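Side-chain contacts in dihydropteroate synthase (Stenotrophomonas maltophilia, PDB 7L6P), which probably catalyses the condensation of para-aminobenzoate with 6-hydroxymethyl-7,8-dihydropterin diphosphate to give 7,8-dihydropteroate, a folate precursor: residues P14-A19 with N194-L199; Y131-R134 with A138-A141; L151-G156 with P165-V170; L213-E218 with V261-R266; A255-A260 with V268-V273. One frame throughout, in Å; residues are numbered along the deposited sequence. Where two conformers were deposited one is given.

Contact 1 of 5, residues P14-A19 with N194-L199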
# COMPACT_ATOMS: atom_id res chain seq x y z
N PRO A 14 8.77 16.96 -15.79
CA PRO A 14 9.71 17.90 -15.17
C PRO A 14 10.86 17.15 -14.52
O PRO A 14 10.86 15.93 -14.37
CB PRO A 14 8.85 18.62 -14.13
CG PRO A 14 7.79 17.64 -13.78
CD PRO A 14 7.50 16.86 -15.05
N GLN A 15 11.83 17.93 -14.07
CA GLN A 15 12.99 17.33 -13.44
C GLN A 15 13.67 18.38 -12.57
O GLN A 15 13.56 19.58 -12.82
CB GLN A 15 13.95 16.79 -14.48
CG GLN A 15 14.20 17.80 -15.58
CD GLN A 15 15.31 17.36 -16.50
OE1 GLN A 15 16.48 17.68 -16.27
NE2 GLN A 15 14.96 16.60 -17.54
N LEU A 16 14.39 17.90 -11.58
CA LEU A 16 15.22 18.74 -10.74
C LEU A 16 16.67 18.60 -11.18
O LEU A 16 17.15 17.47 -11.36
CB LEU A 16 15.08 18.36 -9.27
CG LEU A 16 13.66 18.43 -8.72
CD1 LEU A 16 13.67 18.00 -7.29
CD2 LEU A 16 13.15 19.85 -8.83
N ASP A 17 17.35 19.73 -11.34
CA ASP A 17 18.80 19.74 -11.49
C ASP A 17 19.40 19.94 -10.11
O ASP A 17 19.54 21.07 -9.63
CB ASP A 17 19.24 20.82 -12.47
CG ASP A 17 20.71 20.70 -12.85
OD1 ASP A 17 21.50 20.19 -12.03
OD2 ASP A 17 21.07 21.08 -13.99
N CYS A 18 19.77 18.84 -9.48
CA CYS A 18 20.29 18.84 -8.11
C CYS A 18 21.81 18.98 -8.15
O CYS A 18 22.56 18.02 -7.94
CB CYS A 18 19.85 17.58 -7.38
SG CYS A 18 18.05 17.47 -7.13
N ALA A 19 22.25 20.21 -8.40
CA ALA A 19 23.67 20.53 -8.52
C ALA A 19 24.36 19.62 -9.53
O ALA A 19 25.45 19.08 -9.29
CB ALA A 19 24.37 20.47 -7.16
N ASN A 194 13.71 25.52 -9.11
CA ASN A 194 14.41 25.22 -7.87
C ASN A 194 13.49 25.21 -6.65
O ASN A 194 13.99 25.35 -5.53
CB ASN A 194 15.57 26.21 -7.67
CG ASN A 194 16.80 25.81 -8.47
OD1 ASN A 194 17.00 24.64 -8.77
ND2 ASN A 194 17.65 26.78 -8.78
N LEU A 195 12.19 25.01 -6.83
CA LEU A 195 11.26 25.03 -5.70
C LEU A 195 10.34 23.81 -5.68
O LEU A 195 9.75 23.43 -6.70
CB LEU A 195 10.42 26.31 -5.71
CG LEU A 195 11.26 27.55 -5.40
CD1 LEU A 195 10.58 28.84 -5.90
CD2 LEU A 195 11.55 27.61 -3.91
N LEU A 196 10.17 23.24 -4.48
CA LEU A 196 9.21 22.18 -4.22
C LEU A 196 8.41 22.59 -2.99
O LEU A 196 8.85 23.42 -2.20
CB LEU A 196 9.89 20.82 -3.95
CG LEU A 196 10.77 20.22 -5.03
CD1 LEU A 196 12.13 20.91 -5.08
CD2 LEU A 196 10.93 18.70 -4.81
N ILE A 197 7.24 21.98 -2.84
CA ILE A 197 6.44 22.15 -1.64
C ILE A 197 6.35 20.82 -0.91
O ILE A 197 6.49 19.73 -1.49
CB ILE A 197 5.03 22.68 -1.94
CG1 ILE A 197 4.34 21.73 -2.92
CG2 ILE A 197 5.12 24.13 -2.51
CD1 ILE A 197 2.89 22.04 -3.14
N ASP A 198 6.07 20.92 0.38
CA ASP A 198 5.90 19.78 1.26
C ASP A 198 4.81 20.14 2.25
O ASP A 198 4.88 21.20 2.89
CB ASP A 198 7.23 19.49 1.95
CG ASP A 198 7.15 18.34 2.94
OD1 ASP A 198 6.05 17.81 3.21
OD2 ASP A 198 8.24 18.00 3.48
N LEU A 199 3.78 19.29 2.35
CA LEU A 199 2.65 19.66 3.21
C LEU A 199 2.99 19.52 4.69
O LEU A 199 2.24 20.05 5.53
CB LEU A 199 1.42 18.83 2.84
CG LEU A 199 0.91 18.99 1.39
CD1 LEU A 199 -0.38 18.21 1.17
CD2 LEU A 199 0.72 20.49 1.02
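Leu-16 and Leu-196 meet tip to tip where the N-terminal β-hairpin packs against the N-terminal end of a TIM-barrel strand. Leu-16 belongs to strand 15-18, which pairs with strand 21-24 to form the hairpin; Leu-196 lies near the beginning of barrel strand 195-198. No hydrogen bond joins the two segments, whose nearest CA atoms, those of Leu-16 and Asn-194, are 7.1 Å apart. The backbones are therefore too widely separated to pair, and the gap is bridged by the methyl forks. In both leucines CG stands beside the backbone N and opposite the carbonyl carbon (chi1 -58° in Leu-16, -60° in Leu-196), but the forks are rotated differently beyond CG. The burial is modest, 126 Å² in all, consistent with a hairpin leaning on the strand end. Beyond the leucine pair, Asp-17 turns its carboxylate back to its own chain, OD1 accepting from the amide of Gly-20 in the hairpin turn. Leu-196 in turn packs on Val-150 of the adjacent strand 149-152, which ties the hairpin contact into the barrel. The approach is uneven: CD1 of Leu-16 lies 3.8 Å from CD2 and 4.0 Å from CD1 of Leu-196, whereas CD2 of Leu-16 approaches CD1 alone, at 4.0 Å.

Contact 2 of 5, residues Y131-R134 with A138-A141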
# COMPACT_ATOMS: atom_id res chain seq x y z
N TYR A 131 11.27 24.47 8.10
CA TYR A 131 10.82 25.81 8.50
C TYR A 131 10.42 26.68 7.32
O TYR A 131 10.05 27.85 7.54
CB TYR A 131 11.91 26.53 9.30
CG TYR A 131 11.38 27.54 10.30
CD1 TYR A 131 10.06 27.50 10.73
CD2 TYR A 131 12.20 28.56 10.81
CE1 TYR A 131 9.56 28.43 11.65
CE2 TYR A 131 11.71 29.50 11.72
CZ TYR A 131 10.39 29.43 12.14
OH TYR A 131 9.89 30.34 13.05
N GLY A 132 10.54 26.19 6.09
CA GLY A 132 10.13 26.97 4.93
C GLY A 132 10.96 28.21 4.69
O GLY A 132 10.41 29.26 4.33
N LEU A 133 12.28 28.11 4.88
CA LEU A 133 13.20 29.24 4.73
C LEU A 133 12.82 30.41 5.64
O LEU A 133 13.14 31.56 5.33
CB LEU A 133 13.29 29.71 3.27
CG LEU A 133 13.74 28.68 2.22
CD1 LEU A 133 13.77 29.26 0.81
CD2 LEU A 133 15.11 28.10 2.58
N ARG A 134 12.09 30.17 6.74
CA ARG A 134 11.74 31.26 7.64
C ARG A 134 12.80 31.56 8.68
O ARG A 134 12.67 32.55 9.39
CB ARG A 134 10.42 30.96 8.36
CG ARG A 134 9.18 31.30 7.56
CD ARG A 134 7.95 30.98 8.37
NE ARG A 134 7.83 29.55 8.67
CZ ARG A 134 6.90 29.04 9.47
NH1 ARG A 134 6.02 29.82 10.09
NH2 ARG A 134 6.84 27.72 9.65
N ALA A 138 17.84 32.40 6.11
CA ALA A 138 17.70 31.17 5.32
C ALA A 138 17.31 31.47 3.88
O ALA A 138 17.81 30.83 2.94
CB ALA A 138 16.66 30.28 5.98
N LEU A 139 16.39 32.41 3.69
CA LEU A 139 15.88 32.72 2.37
C LEU A 139 17.01 33.11 1.42
O LEU A 139 17.14 32.54 0.33
CB LEU A 139 14.84 33.82 2.50
CG LEU A 139 13.86 34.07 1.38
CD1 LEU A 139 13.10 32.80 1.09
CD2 LEU A 139 12.92 35.20 1.81
N ASP A 140 17.83 34.08 1.82
CA ASP A 140 18.91 34.53 0.95
C ASP A 140 20.00 33.48 0.81
O ASP A 140 20.60 33.35 -0.27
CB ASP A 140 19.52 35.83 1.47
CG ASP A 140 18.61 37.02 1.30
OD1 ASP A 140 17.76 36.97 0.37
OD2 ASP A 140 18.77 38.02 2.05
N ALA A 141 20.28 32.73 1.88
CA ALA A 141 21.37 31.78 1.81
C ALA A 141 21.06 30.68 0.81
O ALA A 141 21.91 30.34 -0.03
CB ALA A 141 21.64 31.19 3.21
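Leu-133 packs on Ala-138 and Leu-139 in a β-α connection of the TIM barrel, the loop from strand 126-129 to helix 138-145. The loop begins with a type I' turn spanning Tyr-131 to Arg-134. Tyr-131 supplies the acceptor of that turn: its O takes the backbone N of Arg-134 at 3.2 Å and, from the opposite face of the carbonyl plane, NE of the same arginine at 3.0 Å. The second bond is nearly straight (171°), with the oxygen at the guanidinium edge, in plane. Two donors thus grip one oxygen: the arginine side chain folds back to bring NE there, while the turn sets its CB over the centre of the Tyr-131 ring, 3.8 Å above the plane. Gly-132 and Leu-133 both take positive phi, as this turn requires, and the carboxylate of Asp-129 receives the amides of Tyr-131 and Leu-133. Leu-133 then turns its side chain to the helix, CG lying beside the backbone N (chi1 -58°). Arg-134 points away from the helix and sends NH2 to the backbone O of Met-154. No hydrogen bond crosses the contact, which is carried by aliphatic side chains. Ala-138 places CB 3.8 Å from the O of Leu-133 and 4.3 Å from CD2 of that leucine. Leu-139 crosses Leu-133 at about a right angle, its CD1 lying 3.6 Å from CD1 and 3.8 Å from CB of Leu-133.

Contact 3 of 5, residues L151-G156 with P165-V170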
# COMPACT_ATOMS: atom_id res chain seq x y z
N LEU A 151 9.98 23.67 0.34
CA LEU A 151 9.29 24.53 1.29
C LEU A 151 8.25 23.68 2.02
O LEU A 151 7.22 23.32 1.44
CB LEU A 151 8.65 25.72 0.59
CG LEU A 151 9.61 26.55 -0.27
CD1 LEU A 151 8.88 27.73 -0.93
CD2 LEU A 151 10.82 27.02 0.52
N MET A 152 8.53 23.38 3.28
CA MET A 152 7.58 22.63 4.09
C MET A 152 6.70 23.59 4.87
O MET A 152 7.09 24.71 5.18
CB MET A 152 8.30 21.69 5.05
CG MET A 152 7.42 20.55 5.50
SD MET A 152 8.18 19.50 6.75
CE MET A 152 7.85 20.48 8.21
N HIS A 153 5.49 23.13 5.17
CA HIS A 153 4.60 23.81 6.10
C HIS A 153 4.71 23.14 7.46
O HIS A 153 4.64 21.91 7.56
CB HIS A 153 3.14 23.78 5.66
CG HIS A 153 2.20 24.32 6.69
ND1 HIS A 153 1.72 23.56 7.74
CD2 HIS A 153 1.68 25.56 6.85
CE1 HIS A 153 0.93 24.31 8.50
NE2 HIS A 153 0.89 25.53 7.98
N MET A 154 4.91 23.95 8.49
CA MET A 154 4.71 23.53 9.87
C MET A 154 4.13 24.67 10.68
O MET A 154 4.48 25.83 10.48
CB MET A 154 6.01 23.06 10.52
CG MET A 154 7.11 24.10 10.59
SD MET A 154 8.44 23.61 11.71
CE MET A 154 7.54 23.70 13.23
N GLN A 155 3.22 24.32 11.57
CA GLN A 155 2.77 25.20 12.63
C GLN A 155 3.72 25.02 13.80
O GLN A 155 4.06 23.89 14.15
CB GLN A 155 1.33 24.86 13.02
CG GLN A 155 0.49 26.06 13.39
CD GLN A 155 -0.97 25.70 13.62
OE1 GLN A 155 -1.85 26.19 12.90
NE2 GLN A 155 -1.24 24.87 14.61
N GLY A 156 4.25 26.12 14.33
CA GLY A 156 5.24 26.07 15.38
C GLY A 156 6.62 26.46 14.89
O GLY A 156 6.80 26.97 13.79
N PRO A 165 -2.54 21.51 18.01
CA PRO A 165 -2.64 22.22 16.73
C PRO A 165 -4.09 22.49 16.38
O PRO A 165 -4.97 21.67 16.65
CB PRO A 165 -2.00 21.23 15.74
CG PRO A 165 -1.21 20.25 16.61
CD PRO A 165 -1.99 20.16 17.87
N HIS A 166 -4.34 23.63 15.77
CA HIS A 166 -5.69 24.04 15.41
C HIS A 166 -5.69 24.73 14.05
O HIS A 166 -4.75 25.44 13.69
CB HIS A 166 -6.32 24.97 16.46
CG HIS A 166 -7.49 25.75 15.93
ND1 HIS A 166 -8.73 25.18 15.72
CD2 HIS A 166 -7.59 27.04 15.51
CE1 HIS A 166 -9.55 26.10 15.22
NE2 HIS A 166 -8.88 27.23 15.09
N TYR A 167 -6.77 24.49 13.29
CA TYR A 167 -6.96 25.12 11.99
C TYR A 167 -8.44 25.34 11.78
O TYR A 167 -9.23 24.42 11.96
CB TYR A 167 -6.44 24.23 10.86
CG TYR A 167 -4.96 23.93 10.89
CD1 TYR A 167 -4.05 24.78 10.28
CD2 TYR A 167 -4.48 22.78 11.49
CE1 TYR A 167 -2.70 24.50 10.28
CE2 TYR A 167 -3.13 22.50 11.51
CZ TYR A 167 -2.25 23.37 10.91
OH TYR A 167 -0.89 23.09 10.90
N ASP A 168 -8.82 26.55 11.39
CA ASP A 168 -10.18 26.73 10.89
C ASP A 168 -10.37 25.92 9.61
O ASP A 168 -11.41 25.28 9.42
CB ASP A 168 -10.45 28.21 10.61
CG ASP A 168 -10.40 29.05 11.86
OD1 ASP A 168 -10.80 28.55 12.95
OD2 ASP A 168 -9.97 30.23 11.75
N ASP A 169 -9.39 25.98 8.72
CA ASP A 169 -9.46 25.26 7.45
C ASP A 169 -8.03 24.87 7.11
O ASP A 169 -7.27 25.71 6.61
CB ASP A 169 -10.06 26.17 6.38
CG ASP A 169 -10.26 25.47 5.08
OD1 ASP A 169 -9.39 24.68 4.66
OD2 ASP A 169 -11.32 25.73 4.46
N VAL A 170 -7.66 23.61 7.38
CA VAL A 170 -6.26 23.23 7.29
C VAL A 170 -5.78 23.31 5.85
O VAL A 170 -4.63 23.71 5.60
CB VAL A 170 -6.02 21.84 7.91
CG1 VAL A 170 -6.81 20.75 7.19
CG2 VAL A 170 -4.52 21.51 7.92
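The long connection between barrel strand 149-152 and helix 170-188 folds back on itself, bringing His-153 and Gln-155 against Tyr-167. CG of His-153 lies opposite its backbone N (chi1 173°), which carries the ring out to the tyrosine hydroxyl. There it presents its edge: CE1 of His-153 lies 3.2 Å from OH of Tyr-167, with the oxygen in the imidazole plane. The approach is carbon to oxygen and no hydrogen bond; the polar atoms are used by other partners, ND1 of His-153 by NZ of Lys-205 and OH of Tyr-167 by the O of Gly-204. Gln-155 comes from the opposite direction to the tyrosine and brings OE1 over the CE1 rim of one ring face, 3.2 Å from CE1 of Tyr-167, amide and ring planes 23° apart. CG2 of Val-170 covers the other face, 3.7 Å above the ring plane. OE1 of Gln-155 also lies 3.1 Å from the O of His-166; two acceptors cannot bond. His-153 meets Phe-177 of helix 170-188 edge-to-face and Tyr-167 meets His-209 of helix 207-215 likewise, while Asp-169 caps the start of helix 170-188, so the connection is wedged between two barrel helices and strand 149-152.

Contact 4 of 5, residues L213-E218 with V261-R266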
# COMPACT_ATOMS: atom_id res chain seq x y z
N LEU A 213 -5.47 16.83 4.76
CA LEU A 213 -4.45 17.26 3.80
C LEU A 213 -4.11 16.16 2.80
O LEU A 213 -3.94 16.43 1.61
CB LEU A 213 -3.18 17.68 4.53
CG LEU A 213 -3.24 19.03 5.22
CD1 LEU A 213 -2.09 19.13 6.20
CD2 LEU A 213 -3.22 20.19 4.16
N LEU A 214 -3.93 14.92 3.28
CA LEU A 214 -3.56 13.84 2.37
C LEU A 214 -4.67 13.59 1.37
O LEU A 214 -4.41 13.44 0.18
CB LEU A 214 -3.25 12.55 3.14
CG LEU A 214 -2.90 11.33 2.26
CD1 LEU A 214 -1.70 11.62 1.35
CD2 LEU A 214 -2.67 10.04 3.11
N ALA A 215 -5.92 13.59 1.84
CA ALA A 215 -7.04 13.30 0.95
C ALA A 215 -7.22 14.38 -0.12
O ALA A 215 -7.51 14.06 -1.28
CB ALA A 215 -8.32 13.13 1.76
N ARG A 216 -7.07 15.65 0.26
CA ARG A 216 -7.23 16.77 -0.66
C ARG A 216 -5.88 17.30 -1.16
O ARG A 216 -5.82 18.43 -1.64
CB ARG A 216 -8.03 17.89 -0.00
CG ARG A 216 -9.14 17.38 0.93
CD ARG A 216 -10.39 18.25 0.94
NE ARG A 216 -10.25 19.49 1.69
CZ ARG A 216 -10.81 19.72 2.87
NH1 ARG A 216 -11.52 18.79 3.50
NH2 ARG A 216 -10.67 20.92 3.44
N SER A 217 -4.81 16.50 -1.08
CA SER A 217 -3.49 17.02 -1.46
C SER A 217 -3.38 17.36 -2.95
O SER A 217 -2.53 18.17 -3.33
CB SER A 217 -2.40 16.02 -1.11
OG SER A 217 -2.61 14.79 -1.74
N GLU A 218 -4.22 16.77 -3.80
CA GLU A 218 -4.17 17.14 -5.21
C GLU A 218 -4.45 18.61 -5.42
O GLU A 218 -4.00 19.17 -6.43
CB GLU A 218 -5.18 16.30 -6.00
CG GLU A 218 -4.80 16.05 -7.41
CD GLU A 218 -5.63 14.93 -7.97
OE1 GLU A 218 -6.23 14.18 -7.15
OE2 GLU A 218 -5.68 14.81 -9.22
N VAL A 261 1.14 9.48 -3.58
CA VAL A 261 1.58 9.54 -4.96
C VAL A 261 0.39 9.56 -5.91
O VAL A 261 0.38 10.30 -6.91
CB VAL A 261 2.54 8.37 -5.25
CG1 VAL A 261 2.77 8.20 -6.78
CG2 VAL A 261 3.83 8.61 -4.52
N GLN A 262 -0.64 8.77 -5.62
CA GLN A 262 -1.83 8.83 -6.45
C GLN A 262 -2.45 10.23 -6.48
O GLN A 262 -3.14 10.57 -7.44
CB GLN A 262 -2.87 7.83 -5.96
CG GLN A 262 -2.40 6.38 -6.04
CD GLN A 262 -3.37 5.43 -5.39
OE1 GLN A 262 -3.99 5.75 -4.37
NE2 GLN A 262 -3.53 4.25 -5.99
N ARG A 263 -2.24 11.02 -5.44
CA ARG A 263 -2.85 12.34 -5.36
C ARG A 263 -1.86 13.46 -5.65
O ARG A 263 -2.15 14.62 -5.38
CB ARG A 263 -3.53 12.51 -4.01
CG ARG A 263 -4.46 11.34 -3.75
CD ARG A 263 -5.58 11.56 -2.76
NE ARG A 263 -6.42 10.36 -2.73
CZ ARG A 263 -7.70 10.35 -2.39
NH1 ARG A 263 -8.31 11.45 -1.99
NH2 ARG A 263 -8.39 9.23 -2.53
N GLY A 264 -0.71 13.13 -6.23
CA GLY A 264 0.14 14.09 -6.90
C GLY A 264 1.54 14.23 -6.36
O GLY A 264 2.34 14.95 -6.98
N ALA A 265 1.88 13.59 -5.24
CA ALA A 265 3.25 13.65 -4.74
C ALA A 265 4.19 12.98 -5.72
O ALA A 265 3.92 11.86 -6.19
CB ALA A 265 3.34 12.95 -3.39
N ARG A 266 5.29 13.65 -6.06
CA ARG A 266 6.28 13.04 -6.93
C ARG A 266 7.58 12.68 -6.21
O ARG A 266 8.43 12.01 -6.81
CB ARG A 266 6.57 13.95 -8.12
CG ARG A 266 5.53 13.81 -9.25
CD ARG A 266 5.40 12.34 -9.72
NE ARG A 266 4.21 12.13 -10.54
CZ ARG A 266 3.03 11.74 -10.05
NH1 ARG A 266 2.85 11.51 -8.75
NH2 ARG A 266 2.00 11.61 -10.88
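Arg-263 reaches Ala-215 by running its chain out straight from CG to NE (chi2 -158°, chi3 176°), with CG beside the backbone N. That extension carries the guanidinium to the end of helix 207-215, where NH1 donates to the O of Ala-215 at 2.8 Å with an N-H...O angle of 154°. The bond lies in the carbonyl plane on a lone pair, and the oxygen sits at the guanidinium edge, also in plane. A positive group at a helix C-terminus should be favoured electrostatically. Along the arginine stem, CD of Arg-263 passes 3.7 Å from the O of Leu-214, and OG of Ser-217 lies 3.3 Å from CB of Arg-263. The backbone joins in with a bent, at most weak CA-H...O contact, CA of Glu-218 to O of Arg-263 being 3.2 Å. The Glu-218 carboxylate stays apart, OE1 5.8 Å from NE of Arg-263. Trp-283 of the second subunit packs on Arg-263, and Val-289 of that subunit on Ala-215, so the contact borders the dimer interface. It joins the C-terminal ends of two TIM-barrel helices: 207-215, where an arginine binds the carbonyl of Ala-215, and 250-262, closed by a Schellman motif with Gly-264 as its C-prime residue.

Contact 5 of 5, residues A255-A260 with V268-V273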
# COMPACT_ATOMS: atom_id res chain seq x y z
N ALA A 255 1.06 2.18 2.41
CA ALA A 255 -0.26 2.62 1.97
C ALA A 255 -0.34 4.15 1.91
O ALA A 255 -0.82 4.73 0.93
CB ALA A 255 -1.33 2.06 2.89
N ALA A 256 0.18 4.82 2.94
CA ALA A 256 0.08 6.27 2.95
C ALA A 256 0.83 6.86 1.78
O ALA A 256 0.32 7.76 1.09
CB ALA A 256 0.60 6.82 4.28
N HIS A 257 2.03 6.36 1.51
CA HIS A 257 2.83 6.94 0.43
C HIS A 257 2.27 6.61 -0.95
O HIS A 257 2.35 7.45 -1.85
CB HIS A 257 4.28 6.49 0.57
CG HIS A 257 4.97 7.13 1.72
ND1 HIS A 257 5.65 6.41 2.69
CD2 HIS A 257 5.04 8.43 2.10
CE1 HIS A 257 6.11 7.25 3.60
NE2 HIS A 257 5.76 8.48 3.27
N LEU A 258 1.68 5.43 -1.14
CA LEU A 258 1.01 5.14 -2.40
C LEU A 258 -0.13 6.12 -2.64
O LEU A 258 -0.28 6.66 -3.74
CB LEU A 258 0.48 3.69 -2.40
CG LEU A 258 -0.32 3.20 -3.59
CD1 LEU A 258 0.38 3.54 -4.91
CD2 LEU A 258 -0.48 1.68 -3.47
N ILE A 259 -0.95 6.35 -1.61
CA ILE A 259 -2.06 7.30 -1.72
C ILE A 259 -1.54 8.69 -2.00
O ILE A 259 -2.11 9.43 -2.81
CB ILE A 259 -2.91 7.28 -0.44
CG1 ILE A 259 -3.53 5.89 -0.23
CG2 ILE A 259 -3.95 8.41 -0.45
CD1 ILE A 259 -4.14 5.71 1.16
N ALA A 260 -0.47 9.09 -1.32
CA ALA A 260 0.12 10.41 -1.56
C ALA A 260 0.56 10.55 -3.00
O ALA A 260 0.42 11.62 -3.61
CB ALA A 260 1.29 10.64 -0.61
N VAL A 268 8.58 10.88 -2.32
CA VAL A 268 8.18 10.40 -1.00
C VAL A 268 9.44 10.21 -0.18
O VAL A 268 10.46 9.72 -0.67
CB VAL A 268 7.35 9.10 -1.08
CG1 VAL A 268 5.94 9.40 -1.60
CG2 VAL A 268 8.05 8.05 -1.94
N ARG A 269 9.37 10.66 1.06
CA ARG A 269 10.48 10.59 2.01
C ARG A 269 10.18 9.46 2.99
O ARG A 269 9.18 9.51 3.70
CB ARG A 269 10.62 11.94 2.71
CG ARG A 269 11.83 12.08 3.58
CD ARG A 269 11.89 13.49 4.10
NE ARG A 269 13.06 13.69 4.94
CZ ARG A 269 13.08 13.41 6.23
NH1 ARG A 269 11.99 13.01 6.85
NH2 ARG A 269 14.22 13.55 6.90
N VAL A 270 11.01 8.41 2.99
CA VAL A 270 10.66 7.15 3.64
C VAL A 270 11.87 6.58 4.36
O VAL A 270 13.02 6.82 3.98
CB VAL A 270 10.12 6.09 2.64
CG1 VAL A 270 9.08 6.66 1.70
CG2 VAL A 270 11.26 5.52 1.83
N HIS A 271 11.60 5.80 5.42
CA HIS A 271 12.61 4.93 6.02
C HIS A 271 12.71 3.62 5.25
O HIS A 271 13.81 3.13 4.98
CB HIS A 271 12.27 4.59 7.48
CG HIS A 271 12.15 5.77 8.39
ND1 HIS A 271 10.96 6.44 8.57
CD2 HIS A 271 13.06 6.39 9.18
CE1 HIS A 271 11.15 7.44 9.42
NE2 HIS A 271 12.42 7.43 9.80
N ASP A 272 11.56 3.03 4.92
CA ASP A 272 11.48 1.70 4.33
C ASP A 272 11.49 1.83 2.81
O ASP A 272 10.45 1.84 2.14
CB ASP A 272 10.25 1.00 4.84
CG ASP A 272 10.16 1.06 6.33
OD1 ASP A 272 10.91 0.33 6.99
OD2 ASP A 272 9.38 1.90 6.85
N VAL A 273 12.70 1.94 2.26
CA VAL A 273 12.85 2.24 0.85
C VAL A 273 12.41 1.05 -0.00
O VAL A 273 11.49 1.16 -0.82
CB VAL A 273 14.29 2.67 0.55
CG1 VAL A 273 14.57 2.71 -0.94
CG2 VAL A 273 14.59 4.01 1.22
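His-257 projects from helix 250-262 onto Val-268 and Val-270 of strand 267-270, the eighth strand of the TIM barrel. The short segments of helix and strand run antiparallel (169°), their axes 9.6 Å apart, as expected where a barrel helix leads into the next strand. The close packing is all on the imidazole. CG1 of Val-270 stands over one ring face in a CH-π contact, 3.8 Å from the ring centroid and displaced toward the rim, with 3.6 Å to each of ND1 and CE1 of His-257. CG1 of Val-268 arrives obliquely, 3.9 Å from CD2 of His-257. Both valines hold CG1 beside the backbone N, for Val-270 at chi1 -47°, which turns that methyl to the ring. NE2 of His-257 is 3.6 Å from the O of Arg-269 without bonding to it; its hydrogen bond is with the backbone N of Leu-231.

Arg-269 marks the looser, partly exposed side. It points away from the helix into the barrel mouth, where NE and NH2 form salt bridges with Asp-69 and Asp-109. A bound imidazole lies about 3 Å from this side chain, in the active site. On the helix, Ala-255 and Ala-256 instead pack against the second subunit.

The backbone N of Leu-231 can only donate, which implies that NE2 of His-257 accepts and that the ring is probably neutral, with its proton on ND1. Such a ring suits a buried place beneath a valine methyl, whereas Arg-269 is held by salt bridges to two aspartates.

How the contacts relate
Contacts 1, 2 and 5 are buried and mainly apolar; contacts 3 and 4 are partly exposed, and both bring polar groups together, but only contact 4 has a hydrogen bond between its segments. Contacts 1 and 3 lie on neighbouring barrel strands, joined by backbone bonds such as Leu-196 O to Leu-151 N, and contact 5 reaches the same sheet through its last strand. Contacts 4 and 5 both use helix 250-262, at its C-terminal end and along its barrel face respectively, and both touch the second subunit. Contact 2 meets contact 3 through Leu-133 against Leu-151, while contact 3 meets contact 4 through Val-170 against Leu-213. Contacts 2 and 5 lie on opposite sides of the chain's centre.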